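Local coordinates for protein glutamine synthetase (Streptomyces coelicolor, PDB 4BAX) that belongs to the glutamine synthetase family, joining a beta-Grasp domain to a catalytic domain in a subunit of a ten-chain assembly, at residues G186-A189 with P190-S194; L197-A200 with R201-Y205; V298-P301 with W302-K306. All coordinates share one frame; numbering follows the deposited sequence.

Interaction 1 (G186-A189 with P190-S194)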
loop_
_atom_site.group_PDB
_atom_site.type_symbol
_atom_site.label_atom_id
_atom_site.label_comp_id
_atom_site.label_asym_id
_atom_site.label_seq_id
_atom_site.Cartn_x
_atom_site.Cartn_y
_atom_site.Cartn_z
ATOM N N GLY A 186 -11.894 -24.708 -37.884
ATOM C CA GLY A 186 -12.456 -25.572 -38.900
ATOM C C GLY A 186 -13.362 -24.795 -39.844
ATOM O O GLY A 186 -13.501 -23.580 -39.730
ATOM N N PRO A 187 -14.017 -25.496 -40.769
ATOM C CA PRO A 187 -13.902 -26.950 -40.944
ATOM C C PRO A 187 -12.626 -27.341 -41.702
ATOM O O PRO A 187 -12.251 -26.661 -42.666
ATOM C CB PRO A 187 -15.160 -27.303 -41.751
ATOM C CG PRO A 187 -15.618 -25.979 -42.407
ATOM C CD PRO A 187 -14.778 -24.853 -41.858
ATOM N N LEU A 188 -11.965 -28.410 -41.247
ATOM C CA LEU A 188 -10.671 -28.818 -41.793
ATOM C C LEU A 188 -10.502 -30.326 -41.735
ATOM O O LEU A 188 -11.233 -31.012 -41.028
ATOM C CB LEU A 188 -9.520 -28.138 -41.038
ATOM C CG LEU A 188 -9.349 -26.640 -41.307
ATOM C CD1 LEU A 188 -8.519 -25.942 -40.210
ATOM C CD2 LEU A 188 -8.715 -26.472 -42.699
ATOM N N ALA A 189 -9.522 -30.824 -42.486
ATOM C CA ALA A 189 -9.132 -32.232 -42.483
ATOM C C ALA A 189 -8.434 -32.557 -41.144
ATOM O O ALA A 189 -7.857 -31.660 -40.518
ATOM C CB ALA A 189 -8.199 -32.499 -43.658
ATOM N N PRO A 190 -8.451 -33.839 -40.724
ATOM C CA PRO A 190 -8.044 -34.204 -39.351
ATOM C C PRO A 190 -6.630 -33.755 -38.973
ATOM O O PRO A 190 -6.433 -33.153 -37.913
ATOM C CB PRO A 190 -8.119 -35.740 -39.356
ATOM C CG PRO A 190 -9.105 -36.081 -40.426
ATOM C CD PRO A 190 -9.009 -34.987 -41.470
ATOM N N LEU A 191 -5.664 -33.985 -39.855
ATOM C CA LEU A 191 -4.307 -33.540 -39.568
ATOM C C LEU A 191 -4.186 -32.025 -39.565
ATOM O O LEU A 191 -3.537 -31.445 -38.691
ATOM C CB LEU A 191 -3.295 -34.171 -40.538
ATOM C CG LEU A 191 -3.046 -35.667 -40.313
ATOM C CD1 LEU A 191 -2.463 -36.338 -41.558
ATOM C CD2 LEU A 191 -2.120 -35.871 -39.110
ATOM N N GLU A 192 -4.843 -31.383 -40.526
ATOM C CA GLU A 192 -4.778 -29.937 -40.623
ATOM C C GLU A 192 -5.471 -29.251 -39.419
ATOM O O GLU A 192 -4.955 -28.278 -38.853
ATOM C CB GLU A 192 -5.338 -29.449 -41.968
ATOM C CG GLU A 192 -5.013 -27.987 -42.299
ATOM C CD GLU A 192 -3.533 -27.711 -42.618
ATOM O OE1 GLU A 192 -2.711 -28.660 -42.615
ATOM O OE2 GLU A 192 -3.183 -26.522 -42.833
ATOM N N VAL A 193 -6.619 -29.776 -39.013
ATOM C CA VAL A 193 -7.324 -29.205 -37.874
ATOM C C VAL A 193 -6.570 -29.345 -36.556
ATOM O O VAL A 193 -6.556 -28.419 -35.732
ATOM C CB VAL A 193 -8.771 -29.751 -37.750
ATOM C CG1 VAL A 193 -8.811 -31.119 -37.053
ATOM C CG2 VAL A 193 -9.668 -28.725 -37.061
ATOM N N SER A 194 -5.904 -30.488 -36.399
ATOM C CA SER A 194 -5.163 -30.819 -35.197
ATOM C C SER A 194 -3.913 -29.984 -35.074
ATOM O O SER A 194 -3.596 -29.475 -33.988
ATOM C CB SER A 194 -4.799 -32.309 -35.201
ATOM O OG SER A 194 -5.906 -33.158 -34.949
#
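Ala189 O takes the N-H of Val193 at 2.7 Å in the first i to i+4 bond of helix 190-210, the bond that opens the helix where the chain leaves the strand. It is nearly straight at both ends: the angle at the hydrogen is 167°, and Val193 N stands almost on the line of the C=O bond. Ala189 occupies the N-cap position but has only a methyl group there, so its share in the helix start is a backbone one. One residue on, Pro190 O accepts twice, from Ser194 N at 3.1 Å and from Ser194 OG at 3.0 Å, and the two donors come from opposite faces of the carbonyl plane. The serine hydroxyl thus turns back onto its own helix.

The apolar part of the contact is a fold of Leu188 against the first turn. Leu188 CB lies 3.7 Å from Val193 CB, with Val193 CG2 somewhat further off. Val193 sets CG1 between its backbone N and carbonyl carbon (chi1 82°), which brings that methyl to 3.6 Å from Ala189 O. Beyond the leucine branch point, CD2 meets the aliphatic CG of Glu192 at 4.0 Å, the two chains lying askew. A bend at chi2 then carries the Glu192 carboxylate away from the leucine, toward a weak bond with Gln196.

Just upstream, a cis peptide joins Gly186 to Pro187, and the chain turns a corner at Pro187, near the end of strand 180-188. Pro190 and Val193 rest on Phe111 of strand 110-121, Leu191 faces helix 94-103, and Ser194 packs against Pro323 and Tyr324 of helix 323-341, so the helix starts wedged between the catalytic-domain sheet and two helices.

Interaction 2 (L197-A200 with R201-Y205)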
loop_
_atom_site.group_PDB
_atom_site.type_symbol
_atom_site.label_atom_id
_atom_site.label_comp_id
_atom_site.label_asym_id
_atom_site.label_seq_id
_atom_site.Cartn_x
_atom_site.Cartn_y
_atom_site.Cartn_z
ATOM N N LEU A 197 -4.903 -26.214 -34.316
ATOM C CA LEU A 197 -5.372 -26.071 -32.938
ATOM C C LEU A 197 -4.214 -26.027 -31.925
ATOM O O LEU A 197 -4.236 -25.224 -30.957
ATOM C CB LEU A 197 -6.352 -27.201 -32.586
ATOM C CG LEU A 197 -6.886 -27.187 -31.144
ATOM C CD1 LEU A 197 -7.494 -25.824 -30.797
ATOM C CD2 LEU A 197 -7.917 -28.289 -30.896
ATOM N N TRP A 198 -3.207 -26.881 -32.149
ATOM C CA TRP A 198 -2.035 -26.892 -31.277
ATOM C C TRP A 198 -1.290 -25.573 -31.368
ATOM O O TRP A 198 -0.880 -24.988 -30.353
ATOM C CB TRP A 198 -1.091 -28.055 -31.621
ATOM C CG TRP A 198 -1.406 -29.293 -30.848
ATOM C CD1 TRP A 198 -1.731 -30.538 -31.354
ATOM C CD2 TRP A 198 -1.498 -29.403 -29.433
ATOM N NE1 TRP A 198 -1.979 -31.421 -30.322
ATOM C CE2 TRP A 198 -1.848 -30.748 -29.133
ATOM C CE3 TRP A 198 -1.302 -28.502 -28.376
ATOM C CZ2 TRP A 198 -2.003 -31.204 -27.814
ATOM C CZ3 TRP A 198 -1.463 -28.957 -27.069
ATOM C CH2 TRP A 198 -1.805 -30.294 -26.803
ATOM N N VAL A 199 -1.188 -25.081 -32.593
ATOM C CA VAL A 199 -0.523 -23.828 -32.835
ATOM C C VAL A 199 -1.359 -22.684 -32.249
ATOM O O VAL A 199 -0.844 -21.752 -31.617
ATOM C CB VAL A 199 -0.245 -23.629 -34.326
ATOM C CG1 VAL A 199 0.256 -22.221 -34.568
ATOM C CG2 VAL A 199 0.772 -24.663 -34.818
ATOM N N ALA A 200 -2.670 -22.789 -32.435
ATOM C CA ALA A 200 -3.567 -21.796 -31.888
ATOM C C ALA A 200 -3.521 -21.783 -30.336
ATOM O O ALA A 200 -3.582 -20.706 -29.718
ATOM C CB ALA A 200 -5.003 -22.004 -32.417
ATOM N N ARG A 201 -3.389 -22.964 -29.721
ATOM C CA ARG A 201 -3.205 -23.055 -28.269
ATOM C C ARG A 201 -1.894 -22.388 -27.890
ATOM O O ARG A 201 -1.814 -21.601 -26.936
ATOM C CB ARG A 201 -3.187 -24.509 -27.788
ATOM C CG ARG A 201 -4.568 -25.135 -27.583
ATOM C CD ARG A 201 -4.507 -26.664 -27.795
ATOM N NE ARG A 201 -5.770 -27.333 -27.475
ATOM C CZ ARG A 201 -5.889 -28.540 -26.910
ATOM N NH1 ARG A 201 -4.812 -29.261 -26.592
ATOM N NH2 ARG A 201 -7.106 -29.036 -26.670
ATOM N N TRP A 202 -0.857 -22.707 -28.647
ATOM C CA TRP A 202 0.441 -22.159 -28.340
ATOM C C TRP A 202 0.358 -20.632 -28.442
ATOM O O TRP A 202 0.929 -19.918 -27.609
ATOM C CB TRP A 202 1.533 -22.740 -29.262
ATOM C CG TRP A 202 2.904 -22.234 -28.909
ATOM C CD1 TRP A 202 3.781 -22.811 -28.022
ATOM C CD2 TRP A 202 3.561 -21.047 -29.407
ATOM N NE1 TRP A 202 4.935 -22.051 -27.936
ATOM C CE2 TRP A 202 4.827 -20.974 -28.781
ATOM C CE3 TRP A 202 3.198 -20.041 -30.309
ATOM C CZ2 TRP A 202 5.733 -19.944 -29.044
ATOM C CZ3 TRP A 202 4.098 -19.025 -30.560
ATOM C CH2 TRP A 202 5.352 -18.985 -29.932
ATOM N N LEU A 203 -0.379 -20.138 -29.434
ATOM C CA LEU A 203 -0.551 -18.703 -29.617
ATOM C C LEU A 203 -1.340 -18.052 -28.466
ATOM O O LEU A 203 -1.086 -16.883 -28.116
ATOM C CB LEU A 203 -1.221 -18.423 -30.954
ATOM C CG LEU A 203 -0.324 -18.497 -32.192
ATOM C CD1 LEU A 203 -1.183 -18.427 -33.456
ATOM C CD2 LEU A 203 0.709 -17.380 -32.200
ATOM N N LEU A 204 -2.301 -18.777 -27.888
ATOM C CA LEU A 204 -3.075 -18.224 -26.774
ATOM C C LEU A 204 -2.221 -18.005 -25.520
ATOM O O LEU A 204 -2.161 -16.889 -24.981
ATOM C CB LEU A 204 -4.281 -19.112 -26.463
ATOM C CG LEU A 204 -5.115 -18.627 -25.256
ATOM C CD1 LEU A 204 -5.886 -17.301 -25.492
ATOM C CD2 LEU A 204 -6.060 -19.740 -24.794
ATOM N N TYR A 205 -1.490 -19.048 -25.127
ATOM C CA TYR A 205 -0.630 -18.989 -23.956
ATOM C C TYR A 205 0.394 -17.912 -24.150
ATOM O O TYR A 205 0.661 -17.104 -23.269
ATOM C CB TYR A 205 0.127 -20.295 -23.799
ATOM C CG TYR A 205 -0.689 -21.515 -23.498
ATOM C CD1 TYR A 205 -1.630 -21.536 -22.471
ATOM C CD2 TYR A 205 -0.481 -22.681 -24.225
ATOM C CE1 TYR A 205 -2.354 -22.702 -22.205
ATOM C CE2 TYR A 205 -1.191 -23.827 -23.968
ATOM C CZ TYR A 205 -2.118 -23.843 -22.964
ATOM O OH TYR A 205 -2.810 -25.015 -22.741
#
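Two successive turns in the middle of helix 190-210 meet here, joined by a regular run of alpha-helical bonds and by a buried cation-pi pair along one flank. Residues 201 to 204 each donate their N-H to the carbonyl four places earlier, from Arg201 N to Leu197 O at 2.7 Å through to Leu204 N to Ala200 O at 3.0 Å.

On the flank of these turns Arg201 runs extended from CG to NE and doubles back toward the preceding turn. With its CG opposite the carbonyl carbon (chi1 -82°), the chain passes over Leu197 O and brings the guanidinium above the indole of Trp198. Arg201 CZ stands 4.6 Å from the centroid of the six-membered ring, 17° off its normal. The guanidinium is not stacked flat: the planes are 86° apart, and it presents its edge to the ring face, with NH1 reaching Trp198 CH2 at 3.2 Å near the rim. Leu197 CG lies 3.8 Å from Arg201 NE, obliquely to the guanidinium.

Further bonds hold both groups, Arg201 NH2 to Val321 O, NE to Gln115 OE1, and Trp198 NE1 to Asp322 OD1. Around this buried contact, helix 323-341 touches the Arg201 side through Pro323, helix 152-164 packs on Ala200 and Leu203, and strand 20-28 of the beta-Grasp sheet meets Trp198 and Trp202, which also touches Val144 of a second subunit.

Interaction 3 (V298-P301 with W302-K306)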
loop_
_atom_site.group_PDB
_atom_site.type_symbol
_atom_site.label_atom_id
_atom_site.label_comp_id
_atom_site.label_asym_id
_atom_site.label_seq_id
_atom_site.Cartn_x
_atom_site.Cartn_y
_atom_site.Cartn_z
ATOM N N VAL A 298 -23.832 -36.868 -27.827
ATOM C CA VAL A 298 -23.674 -36.365 -29.171
ATOM C C VAL A 298 -24.964 -35.682 -29.619
ATOM O O VAL A 298 -26.062 -36.228 -29.473
ATOM C CB VAL A 298 -23.326 -37.509 -30.139
ATOM C CG1 VAL A 298 -23.643 -37.140 -31.580
ATOM C CG2 VAL A 298 -21.888 -37.915 -29.955
ATOM N N ARG A 299 -24.830 -34.490 -30.185
ATOM C CA ARG A 299 -26.003 -33.777 -30.647
ATOM C C ARG A 299 -26.085 -33.716 -32.185
ATOM O O ARG A 299 -25.072 -33.519 -32.873
ATOM C CB ARG A 299 -26.040 -32.361 -30.061
ATOM C CG ARG A 299 -27.121 -31.491 -30.692
ATOM C CD ARG A 299 -27.256 -30.138 -30.044
ATOM N NE ARG A 299 -26.241 -29.206 -30.515
ATOM C CZ ARG A 299 -26.372 -27.883 -30.455
ATOM N NH1 ARG A 299 -27.490 -27.350 -29.964
ATOM N NH2 ARG A 299 -25.401 -27.087 -30.900
ATOM N N ILE A 300 -27.299 -33.915 -32.698
ATOM C CA ILE A 300 -27.621 -33.652 -34.094
ATOM C C ILE A 300 -28.360 -32.332 -34.186
ATOM O O ILE A 300 -29.523 -32.231 -33.777
ATOM C CB ILE A 300 -28.530 -34.752 -34.686
ATOM C CG1 ILE A 300 -27.789 -36.093 -34.733
ATOM C CG2 ILE A 300 -29.028 -34.350 -36.070
ATOM C CD1 ILE A 300 -28.694 -37.284 -34.637
ATOM N N PRO A 301 -27.714 -31.332 -34.801
ATOM C CA PRO A 301 -28.284 -29.986 -34.887
ATOM C C PRO A 301 -29.597 -30.016 -35.654
ATOM O O PRO A 301 -29.794 -30.872 -36.521
ATOM C CB PRO A 301 -27.218 -29.208 -35.668
ATOM C CG PRO A 301 -25.958 -29.982 -35.477
ATOM C CD PRO A 301 -26.402 -31.413 -35.463
ATOM N N TRP A 302 -30.496 -29.106 -35.317
ATOM C CA TRP A 302 -31.824 -29.096 -35.914
ATOM C C TRP A 302 -31.756 -28.875 -37.446
ATOM O O TRP A 302 -32.591 -29.412 -38.181
ATOM C CB TRP A 302 -32.724 -28.055 -35.227
ATOM C CG TRP A 302 -32.272 -26.644 -35.405
ATOM C CD1 TRP A 302 -31.391 -25.956 -34.614
ATOM C CD2 TRP A 302 -32.701 -25.726 -36.421
ATOM N NE1 TRP A 302 -31.224 -24.677 -35.091
ATOM C CE2 TRP A 302 -32.020 -24.505 -36.195
ATOM C CE3 TRP A 302 -33.587 -25.815 -37.504
ATOM C CZ2 TRP A 302 -32.200 -23.385 -37.015
ATOM C CZ3 TRP A 302 -33.767 -24.699 -38.315
ATOM C CH2 TRP A 302 -33.077 -23.499 -38.063
ATOM N N GLN A 303 -30.769 -28.098 -37.917
ATOM C CA GLN A 303 -30.604 -27.852 -39.353
ATOM C C GLN A 303 -30.253 -29.139 -40.064
ATOM O O GLN A 303 -30.669 -29.356 -41.199
ATOM C CB GLN A 303 -29.490 -26.839 -39.631
ATOM C CG GLN A 303 -29.615 -25.489 -38.962
ATOM C CD GLN A 303 -28.804 -25.393 -37.686
ATOM O OE1 GLN A 303 -28.593 -26.392 -36.989
ATOM N NE2 GLN A 303 -28.354 -24.183 -37.365
ATOM N N VAL A 304 -29.430 -29.957 -39.426
ATOM C CA VAL A 304 -29.017 -31.207 -40.036
ATOM C C VAL A 304 -30.227 -32.126 -40.176
ATOM O O VAL A 304 -30.409 -32.771 -41.216
ATOM C CB VAL A 304 -27.899 -31.896 -39.215
ATOM C CG1 VAL A 304 -27.615 -33.322 -39.740
ATOM C CG2 VAL A 304 -26.636 -31.061 -39.258
ATOM N N GLU A 305 -31.061 -32.192 -39.131
ATOM C CA GLU A 305 -32.247 -33.038 -39.218
ATOM C C GLU A 305 -33.282 -32.493 -40.168
ATOM O O GLU A 305 -33.949 -33.255 -40.855
ATOM C CB GLU A 305 -32.855 -33.255 -37.851
ATOM C CG GLU A 305 -34.062 -34.202 -37.900
ATOM C CD GLU A 305 -35.348 -33.445 -38.128
ATOM O OE1 GLU A 305 -35.546 -32.442 -37.410
ATOM O OE2 GLU A 305 -36.176 -33.856 -38.989
ATOM N N LYS A 306 -33.402 -31.174 -40.217
ATOM C CA LYS A 306 -34.314 -30.527 -41.159
ATOM C C LYS A 306 -33.877 -30.733 -42.597
ATOM O O LYS A 306 -34.684 -31.023 -43.474
ATOM C CB LYS A 306 -34.431 -29.026 -40.863
ATOM C CG LYS A 306 -35.410 -28.291 -41.778
ATOM C CD LYS A 306 -36.791 -28.923 -41.663
ATOM C CE LYS A 306 -37.868 -28.219 -42.507
ATOM N NZ LYS A 306 -39.079 -29.093 -42.732
#
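Ile300 ends strand 298-300, and Pro301, in an extended conformation, swings the chain into helix 302-306. The axes of the short segments 298-300 and 302-306 come within 8.3 Å and run at 52°, so the helix departs at a slant to the strand. Pro301 holds the N-cap position, and its carbonyl starts the helical bonding. Pro301 O receives Glu305 N at 3.2 Å, with an angle of 160° at the hydrogen and the donor in the carbonyl plane. Val304 N also approaches the same oxygen, at 3.1 Å, but its angle of only 122° makes that bond weak. One bond further along, Lys306 N meets Trp302 O in the same i to i+4 pattern.

The strand before this junction is part of the large mixed sheet that also holds strands 110-121 and 180-188; it lies between strands 289-291 and 312-314, and its Arg299 forms a salt bridge with Glu313. Val304 points back at the junction and spreads its two methyls over two residues. CG1, anti to the backbone N, meets Ile300 CG2 at 4.1 Å, the two side chains crossing nearly at right angles, while CG2 sits 3.8 Å from Pro301 CD on the proline ring. At the CB edge of that ring, the amide oxygen of Gln303 reaches Pro301 CB at 3.4 Å, brought there by the bend at chi2 of the glutamine. The aliphatic part of Gln303 does a second job, as its CG lies 3.7 Å above the plane of the Trp302 indole, over its centre.

Ile300 is further packed on Tyr289 and Val291, and Val304 on Ile247 of helix 244-253. Trp302 touches Asp56 of a third subunit.

Overall arrangement
From the N terminus the three contacts follow in series, each joining adjoining segments, so none closes a long loop and none nests or crosses. Interaction 1 takes the chain from strand 180-188 into helix 190-210, and interaction 2 continues along that same helix, the two centres about 14 Å apart, toward the strand 20-28 side of the beta-Grasp sheet. About a hundred residues later, interaction 3 leads strand 298-300 into helix 302-307, about 21 Å from interaction 1 and 30 Å from interaction 2 (centre to centre). Interactions 1 and 3 reach the same mixed sheet, at strands 180-188 and 298-300, whereas interaction 2 is buried between helices 152-164 and 323-341 and strand 20-28.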